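Local coordinates for protein tRNA (guanine-N(1)-)-methyltransferase (Corynebacterium diphtheriae, PDB 7KFF) that catalyses the transfer of a methyl group from S-adenosylmethionine to N1 of a guanine in tRNA, probably that at position 37, as an enzyme of the SPOUT superfamily, at residues E132-A144 and A155-G167. Numbering follows the deposited sequence.
With SAH (S-adenosyl-L-homocysteine), chain C.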
ATOM      1  N   GLU A 132      12.795  25.866  -6.651  1.00 33.78           N
ATOM      2  CA  GLU A 132      12.355  24.499  -6.388  1.00 31.81           C
ATOM      3  C   GLU A 132      11.135  24.486  -5.478  1.00 30.17           C
ATOM      4  O   GLU A 132      10.165  23.761  -5.726  1.00 28.21           O
ATOM      5  CB  GLU A 132      13.474  23.683  -5.736  1.00 33.14           C
ATOM      6  CG  GLU A 132      14.546  23.210  -6.667  1.00 32.75           C
ATOM      7  CD  GLU A 132      13.993  22.397  -7.810  1.00 30.31           C
ATOM      8  OE1 GLU A 132      13.425  21.304  -7.561  1.00 30.06           O
ATOM      9  OE2 GLU A 132      14.111  22.872  -8.954  1.00 31.15           O
ATOM     10  N   ALA A 133      11.175  25.278  -4.404  1.00 30.00           N
ATOM     11  CA  ALA A 133      10.111  25.212  -3.410  1.00 31.24           C
ATOM     12  C   ALA A 133       8.766  25.606  -3.997  1.00 31.88           C
ATOM     13  O   ALA A 133       7.723  25.170  -3.498  1.00 33.31           O
ATOM     14  CB  ALA A 133      10.447  26.116  -2.222  1.00 33.49           C
ATOM     15  N   ASP A 134       8.771  26.417  -5.054  1.00 32.72           N
ATOM     16  CA  ASP A 134       7.548  26.871  -5.699  1.00 34.22           C
ATOM     17  C   ASP A 134       7.022  25.894  -6.737  1.00 30.12           C
ATOM     18  O   ASP A 134       5.904  26.079  -7.225  1.00 32.01           O
ATOM     19  CB  ASP A 134       7.805  28.217  -6.384  1.00 40.47           C
ATOM     20  CG  ASP A 134       8.079  29.327  -5.397  1.00 47.46           C
ATOM     21  OD1 ASP A 134       7.380  29.375  -4.364  1.00 49.58           O
ATOM     22  OD2 ASP A 134       8.991  30.148  -5.649  1.00 50.26           O
ATOM     23  N   LYS A 135       7.792  24.888  -7.103  1.00 24.05           N
ATOM     24  CA  LYS A 135       7.286  23.898  -8.030  1.00 21.36           C
ATOM     25  C   LYS A 135       6.311  22.971  -7.312  1.00 19.65           C
ATOM     26  O   LYS A 135       6.484  22.679  -6.133  1.00 20.04           O
ATOM     27  CB  LYS A 135       8.436  23.061  -8.572  1.00 20.33           C
ATOM     28  CG  LYS A 135       9.428  23.824  -9.432  1.00 20.85           C
ATOM     29  CD  LYS A 135      10.559  22.929  -9.906  1.00 20.64           C
ATOM     30  CE  LYS A 135      11.508  23.687 -10.819  1.00 21.79           C
ATOM     31  NZ  LYS A 135      12.702  22.874 -11.176  1.00 23.74           N
ATOM     32  N   PRO A 136       5.300  22.472  -8.008  1.00 18.08           N
ATOM     33  CA  PRO A 136       4.437  21.443  -7.417  1.00 17.83           C
ATOM     34  C   PRO A 136       5.204  20.148  -7.235  1.00 15.37           C
ATOM     35  O   PRO A 136       6.252  19.925  -7.840  1.00 16.64           O
ATOM     36  CB  PRO A 136       3.313  21.275  -8.444  1.00 19.95           C
ATOM     37  CG  PRO A 136       3.871  21.824  -9.708  1.00 20.77           C
ATOM     38  CD  PRO A 136       4.888  22.837  -9.375  1.00 19.61           C
ATOM     39  N   LEU A 137       4.658  19.278  -6.401  1.00 14.04           N
ATOM     40  CA  LEU A 137       5.242  17.969  -6.145  1.00 13.58           C
ATOM     41  C   LEU A 137       4.633  16.955  -7.104  1.00 13.50           C
ATOM     42  O   LEU A 137       3.406  16.872  -7.217  1.00 15.01           O
ATOM     43  CB  LEU A 137       4.949  17.532  -4.708  1.00 14.78           C
ATOM     44  CG  LEU A 137       5.484  16.171  -4.265  1.00 14.38           C
ATOM     45  CD1 LEU A 137       7.002  16.145  -4.279  1.00 16.95           C
ATOM     46  CD2 LEU A 137       4.968  15.825  -2.876  1.00 15.07           C
ATOM     47  N   LEU A 138       5.487  16.192  -7.795  1.00 12.75           N
ATOM     48  CA  LEU A 138       5.080  15.072  -8.632  1.00 12.64           C
ATOM     49  C   LEU A 138       5.490  13.774  -7.960  1.00 12.27           C
ATOM     50  O   LEU A 138       6.687  13.539  -7.731  1.00 13.74           O
ATOM     51  CB  LEU A 138       5.711  15.162 -10.017  1.00 13.30           C
ATOM     52  CG  LEU A 138       5.432  13.990 -10.949  1.00 13.77           C
ATOM     53  CD1 LEU A 138       3.949  13.905 -11.283  1.00 15.12           C
ATOM     54  CD2 LEU A 138       6.253  14.062 -12.220  1.00 15.46           C
ATOM     55  N   LEU A 139       4.496  12.953  -7.630  1.00 11.77           N
ATOM     56  CA  LEU A 139       4.729  11.623  -7.078  1.00 12.06           C
ATOM     57  C   LEU A 139       4.528  10.578  -8.171  1.00 12.43           C
ATOM     58  O   LEU A 139       3.504  10.577  -8.862  1.00 12.97           O
ATOM     59  CB  LEU A 139       3.819  11.340  -5.892  1.00 13.15           C
ATOM     60  CG  LEU A 139       4.071  12.266  -4.709  1.00 12.88           C
ATOM     61  CD1 LEU A 139       3.156  11.903  -3.566  1.00 14.43           C
ATOM     62  CD2 LEU A 139       5.515  12.256  -4.245  1.00 14.67           C
ATOM     63  N   VAL A 140       5.524   9.719  -8.332  1.00 12.29           N
ATOM     64  CA  VAL A 140       5.537   8.679  -9.349  1.00 12.31           C
ATOM     65  C   VAL A 140       5.641   7.341  -8.640  1.00 11.78           C
ATOM     66  O   VAL A 140       6.734   6.924  -8.235  1.00 13.38           O
ATOM     67  CB  VAL A 140       6.709   8.861 -10.334  1.00 13.51           C
ATOM     68  CG1 VAL A 140       6.623   7.791 -11.414  1.00 15.36           C
ATOM     69  CG2 VAL A 140       6.736  10.272 -10.931  1.00 14.49           C
ATOM     70  N   PRO A 141       4.528   6.638  -8.450  1.00 11.60           N
ATOM     71  CA  PRO A 141       4.601   5.324  -7.809  1.00 12.15           C
ATOM     72  C   PRO A 141       5.423   4.361  -8.652  1.00 11.80           C
ATOM     73  O   PRO A 141       5.256   4.257  -9.869  1.00 13.59           O
ATOM     74  CB  PRO A 141       3.134   4.902  -7.713  1.00 14.05           C
ATOM     75  CG  PRO A 141       2.369   6.187  -7.700  1.00 16.78           C
ATOM     76  CD  PRO A 141       3.132   7.110  -8.613  1.00 14.13           C
ATOM     77  N   THR A 142       6.332   3.647  -7.985  1.00 12.31           N
ATOM     78  CA  THR A 142       7.104   2.615  -8.641  1.00 12.48           C
ATOM     79  C   THR A 142       7.693   1.729  -7.561  1.00 12.88           C
ATOM     80  O   THR A 142       8.119   2.244  -6.507  1.00 12.23           O
ATOM     81  CB  THR A 142       8.229   3.172  -9.508  1.00 14.72           C
ATOM     82  OG1 THR A 142       9.170   2.124  -9.707  1.00 15.53           O
ATOM     83  CG2 THR A 142       8.918   4.354  -8.906  1.00 15.90           C
ATOM     84  N   PRO A 143       7.744   0.412  -7.764  1.00 12.85           N
ATOM     85  CA  PRO A 143       8.343  -0.459  -6.741  1.00 14.56           C
ATOM     86  C   PRO A 143       9.839  -0.242  -6.613  1.00 14.76           C
ATOM     87  O   PRO A 143      10.450  -0.758  -5.670  1.00 17.05           O
ATOM     88  CB  PRO A 143       8.029  -1.872  -7.242  1.00 16.37           C
ATOM     89  CG  PRO A 143       7.919  -1.700  -8.738  1.00 14.61           C
ATOM     90  CD  PRO A 143       7.307  -0.343  -8.953  1.00 13.39           C
ATOM     91  N   ALA A 144      10.442   0.483  -7.557  1.00 13.77           N
ATOM     92  CA  ALA A 144      11.858   0.835  -7.513  1.00 14.38           C
ATOM     93  C   ALA A 144      12.107   2.234  -6.957  1.00 14.91           C
ATOM     94  O   ALA A 144      13.224   2.740  -7.056  1.00 17.09           O
ATOM     95  CB  ALA A 144      12.467   0.669  -8.900  1.00 17.35           C
ATOM     96  N   ALA A 155       5.581  15.284   5.746  1.00 14.69           N
ATOM     97  CA  ALA A 155       6.083  16.309   4.832  1.00 14.77           C
ATOM     98  C   ALA A 155       5.025  16.692   3.797  1.00 14.31           C
ATOM     99  O   ALA A 155       4.751  17.877   3.565  1.00 15.32           O
ATOM    100  CB  ALA A 155       7.346  15.819   4.121  1.00 15.59           C
ATOM    101  N   TRP A 156       4.430  15.690   3.156  1.00 13.36           N
ATOM    102  CA  TRP A 156       3.546  15.957   2.030  1.00 13.71           C
ATOM    103  C   TRP A 156       2.207  16.538   2.473  1.00 13.76           C
ATOM    104  O   TRP A 156       1.531  17.168   1.658  1.00 14.67           O
ATOM    105  CB  TRP A 156       3.371  14.705   1.180  1.00 13.43           C
ATOM    106  CG  TRP A 156       4.691  14.238   0.606  1.00 13.55           C
ATOM    107  CD1 TRP A 156       5.843  14.973   0.493  1.00 14.93           C
ATOM    108  CD2 TRP A 156       5.006  12.926   0.118  1.00 13.61           C
ATOM    109  NE1 TRP A 156       6.849  14.200  -0.057  1.00 15.31           N
ATOM    110  CE2 TRP A 156       6.358  12.939  -0.283  1.00 14.67           C
ATOM    111  CE3 TRP A 156       4.266  11.750  -0.040  1.00 13.70           C
ATOM    112  CZ2 TRP A 156       6.989  11.818  -0.801  1.00 15.56           C
ATOM    113  CZ3 TRP A 156       4.896  10.633  -0.566  1.00 14.21           C
ATOM    114  CH2 TRP A 156       6.253  10.675  -0.927  1.00 14.77           C
ATOM    115  N   SER A 157       1.820  16.360   3.741  1.00 13.37           N
ATOM    116  CA  SER A 157       0.607  17.003   4.238  1.00 14.70           C
ATOM    117  C   SER A 157       0.696  18.521   4.161  1.00 14.96           C
ATOM    118  O   SER A 157      -0.343  19.194   4.236  1.00 17.03           O
ATOM    119  CB  SER A 157       0.292  16.553   5.678  1.00 14.83           C
ATOM    120  OG  SER A 157       1.182  17.084   6.631  1.00 15.45           O
ATOM    121  N   ASN A 158       1.902  19.071   3.983  1.00 15.24           N
ATOM    122  CA  ASN A 158       2.099  20.509   3.852  1.00 15.77           C
ATOM    123  C   ASN A 158       2.021  21.016   2.416  1.00 16.43           C
ATOM    124  O   ASN A 158       2.106  22.234   2.190  1.00 18.96           O
ATOM    125  CB  ASN A 158       3.455  20.884   4.443  1.00 17.35           C
ATOM    126  CG  ASN A 158       3.493  20.687   5.937  1.00 18.29           C
ATOM    127  OD1 ASN A 158       2.913  21.466   6.680  1.00 19.45           O
ATOM    128  ND2 ASN A 158       4.170  19.636   6.384  1.00 18.97           N
ATOM    129  N   GLU A 159       1.886  20.128   1.446  1.00 16.21           N
ATOM    130  CA  GLU A 159       1.892  20.551   0.054  1.00 15.54           C
ATOM    131  C   GLU A 159       0.572  21.208  -0.335  1.00 17.26           C
ATOM    132  O   GLU A 159      -0.512  20.790   0.091  1.00 19.43           O
ATOM    133  CB  GLU A 159       2.125  19.340  -0.843  1.00 16.84           C
ATOM    134  CG  GLU A 159       3.499  18.695  -0.687  1.00 17.70           C
ATOM    135  CD  GLU A 159       4.658  19.490  -1.287  1.00 19.62           C
ATOM    136  OE1 GLU A 159       4.436  20.478  -2.033  1.00 20.18           O
ATOM    137  OE2 GLU A 159       5.825  19.110  -1.024  1.00 21.56           O
ATOM    138  N   GLU A 160       0.661  22.218  -1.195  1.00 16.95           N
ATOM    139  CA  GLU A 160      -0.535  22.805  -1.779  1.00 18.47           C
ATOM    140  C   GLU A 160      -1.032  22.036  -2.995  1.00 16.80           C
ATOM    141  O   GLU A 160      -2.232  22.069  -3.288  1.00 18.19           O
ATOM    142  CB  GLU A 160      -0.248  24.232  -2.221  1.00 24.53           C
ATOM    143  CG  GLU A 160       0.195  25.150  -1.122  1.00 34.99           C
ATOM    144  CD  GLU A 160       0.458  26.553  -1.634  1.00 44.29           C
ATOM    145  OE1 GLU A 160       1.005  27.367  -0.867  1.00 49.39           O
ATOM    146  OE2 GLU A 160       0.118  26.842  -2.802  1.00 47.12           O
ATOM    147  N   HIS A 161      -0.132  21.390  -3.735  1.00 15.79           N
ATOM    148  CA  HIS A 161      -0.467  20.748  -5.002  1.00 15.61           C
ATOM    149  C   HIS A 161       0.416  19.526  -5.179  1.00 14.40           C
ATOM    150  O   HIS A 161       1.646  19.662  -5.293  1.00 16.47           O
ATOM    151  CB  HIS A 161      -0.240  21.712  -6.171  1.00 16.38           C
ATOM    152  CG  HIS A 161      -0.809  21.231  -7.461  1.00 17.11           C
ATOM    153  ND1 HIS A 161      -0.454  21.764  -8.679  1.00 18.99           N
ATOM    154  CD2 HIS A 161      -1.722  20.267  -7.723  1.00 16.45           C
ATOM    155  CE1 HIS A 161      -1.138  21.160  -9.633  1.00 18.52           C
ATOM    156  NE2 HIS A 161      -1.904  20.239  -9.082  1.00 17.36           N
ATOM    157  N   ILE A 162      -0.221  18.359  -5.218  1.00 14.32           N
ATOM    158  CA  ILE A 162       0.435  17.095  -5.514  1.00 12.82           C
ATOM    159  C   ILE A 162      -0.174  16.527  -6.788  1.00 13.68           C
ATOM    160  O   ILE A 162      -1.397  16.394  -6.894  1.00 14.34           O
ATOM    161  CB  ILE A 162       0.339  16.088  -4.354  1.00 13.63           C
ATOM    162  CG1 ILE A 162       0.827  16.695  -3.040  1.00 14.70           C
ATOM    163  CG2 ILE A 162       1.151  14.848  -4.719  1.00 14.88           C
ATOM    164  CD1 ILE A 162       0.717  15.759  -1.839  1.00 15.86           C
ATOM    165  N   VAL A 163       0.684  16.195  -7.747  1.00 12.85           N
ATOM    166  CA  VAL A 163       0.314  15.512  -8.980  1.00 12.89           C
ATOM    167  C   VAL A 163       0.859  14.096  -8.893  1.00 11.81           C
ATOM    168  O   VAL A 163       1.987  13.885  -8.425  1.00 12.86           O
ATOM    169  CB  VAL A 163       0.861  16.276 -10.204  1.00 13.56           C
ATOM    170  CG1 VAL A 163       0.511  15.551 -11.484  1.00 14.15           C
ATOM    171  CG2 VAL A 163       0.311  17.711 -10.216  1.00 15.31           C
ATOM    172  N   PHE A 164       0.061  13.136  -9.334  1.00 12.29           N
ATOM    173  CA  PHE A 164       0.443  11.732  -9.393  1.00 12.22           C
ATOM    174  C   PHE A 164       0.450  11.238 -10.833  1.00 12.81           C
ATOM    175  O   PHE A 164      -0.536  11.414 -11.546  1.00 14.06           O
ATOM    176  CB  PHE A 164      -0.536  10.859  -8.610  1.00 12.90           C
ATOM    177  CG  PHE A 164      -0.587  11.134  -7.139  1.00 13.93           C
ATOM    178  CD1 PHE A 164      -1.427  12.110  -6.648  1.00 15.62           C
ATOM    179  CD2 PHE A 164       0.119  10.352  -6.245  1.00 15.10           C
ATOM    180  CE1 PHE A 164      -1.539  12.327  -5.281  1.00 17.88           C
ATOM    181  CE2 PHE A 164       0.009  10.558  -4.883  1.00 16.60           C
ATOM    182  CZ  PHE A 164      -0.828  11.549  -4.400  1.00 18.56           C
ATOM    183  N   ALA A 165       1.540  10.594 -11.243  1.00 13.11           N
ATOM    184  CA  ALA A 165       1.659   9.968 -12.559  1.00 13.86           C
ATOM    185  C   ALA A 165       1.557   8.460 -12.372  1.00 13.05           C
ATOM    186  O   ALA A 165       2.477   7.843 -11.838  1.00 14.83           O
ATOM    187  CB  ALA A 165       2.983  10.340 -13.222  1.00 15.47           C
ATOM    188  N   CYS A 166       0.441   7.866 -12.798  1.00 13.30           N
ATOM    189  CA  CYS A 166       0.170   6.453 -12.556  1.00 13.26           C
ATOM    190  C   CYS A 166       0.679   5.563 -13.676  1.00 13.43           C
ATOM    191  O   CYS A 166       0.182   5.626 -14.800  1.00 15.06           O
ATOM    192  CB  CYS A 166      -1.319   6.187 -12.378  1.00 14.75           C
ATOM    193  SG  CYS A 166      -2.067   7.094 -11.027  1.00 15.94           S
ATOM    194  N   GLY A 167       1.634   4.685 -13.356  1.00 14.17           N
ATOM    195  CA  GLY A 167       2.130   3.750 -14.334  1.00 14.80           C
ATOM    196  C   GLY A 167       1.298   2.482 -14.427  1.00 14.95           C
ATOM    197  O   GLY A 167       0.581   2.105 -13.495  1.00 14.99           O
TER
HETATM  198  N   SAH C 302       8.413  -4.565 -14.201  1.00 47.70           N
HETATM  199  CA  SAH C 302       8.128  -3.637 -13.125  1.00 44.24           C
HETATM  200  CB  SAH C 302       6.642  -3.722 -12.857  1.00 38.65           C
HETATM  201  CG  SAH C 302       5.870  -2.430 -13.061  1.00 29.01           C
HETATM  202  SD  SAH C 302       4.336  -2.727 -12.205  1.00 21.49           S
HETATM  203  C   SAH C 302       8.863  -3.939 -11.830  1.00 47.02           C
HETATM  204  O   SAH C 302       8.683  -4.996 -11.230  1.00 49.05           O
HETATM  205  OXT SAH C 302       9.633  -3.111 -11.346  1.00 45.28           O
HETATM  206  C5' SAH C 302       3.363  -1.466 -13.018  1.00 18.08           C
HETATM  207  C4' SAH C 302       3.188  -0.195 -12.213  1.00 15.41           C
HETATM  208  O4' SAH C 302       2.507  -0.451 -10.986  1.00 13.82           O
HETATM  209  C3' SAH C 302       4.460   0.565 -11.805  1.00 15.41           C
HETATM  210  O3' SAH C 302       4.999   1.267 -12.866  1.00 19.11           O
HETATM  211  C2' SAH C 302       3.919   1.430 -10.667  1.00 13.71           C
HETATM  212  O2' SAH C 302       3.198   2.532 -11.162  1.00 15.64           O
HETATM  213  C1' SAH C 302       2.945   0.477 -10.009  1.00 13.33           C
HETATM  214  N9  SAH C 302       3.557  -0.288  -8.906  1.00 12.18           N
HETATM  215  C8  SAH C 302       3.828  -1.638  -8.872  1.00 12.50           C
HETATM  216  N7  SAH C 302       4.311  -1.961  -7.659  1.00 12.86           N
HETATM  217  C5  SAH C 302       4.374  -0.820  -6.919  1.00 12.10           C
HETATM  218  C6  SAH C 302       4.792  -0.552  -5.624  1.00 11.59           C
HETATM  219  N6  SAH C 302       5.284  -1.487  -4.784  1.00 13.12           N
HETATM  220  N1  SAH C 302       4.713   0.744  -5.168  1.00 12.06           N
HETATM  221  C2  SAH C 302       4.215   1.737  -5.976  1.00 11.82           C
HETATM  222  N3  SAH C 302       3.790   1.487  -7.247  1.00 12.35           N
HETATM  223  C4  SAH C 302       3.880   0.228  -7.693  1.00 12.69           C
HETATM  224  O   HOH W   1       3.942   5.466 -11.886  1.00 20.96           O
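Leu-139 reaches from its strand to the indole of Trp-156, and its side chain illustrates how a branched residue can serve several neighbours at once. Its CB lies beside the Phe-164 ring, 3.8 Å from Phe-164 CD2. CG, set anti to the carbonyl carbon (chi1 -64°), passes Ile-162 CG2. From it the two methyls diverge: CD1 fits among Phe-164 CE2, Ile-162 CG2 and the Trp-156 ring, whereas CD2 stands over the six-membered ring, 3.9 Å from its centroid, in a CH-pi contact. Leu-137 CD2 covers the five-membered ring on the same indole face, 3.7 Å from that centroid.

Beneath this apolar layer, strands 137-141 and 161-165 run parallel, joined through helix 150-156 as a beta-alpha-beta crossover at the centre of the SPOUT methyltransferase sheet. Four backbone hydrogen bonds tie them, among them Leu-139 N to Val-163 O (2.8 Å) and Ala-165 N to Leu-139 O (3.1 Å). On the other sheet face, Leu-138 CD1 meets Val-163 CG1.

Glu-159, which closes the type I turn from Trp-156 ahead of strand 161-165, lays its aliphatic chain and carboxylate against Leu-137 while OE1 forms a salt bridge with Arg-185. At the C-terminal ends of the two strands, Pro-141 O accepts a hydrogen bond from O2' of S-adenosylhomocysteine (3.0 Å), and one water donates to both Pro-141 O and Ala-165 O (2.8 Å to the latter).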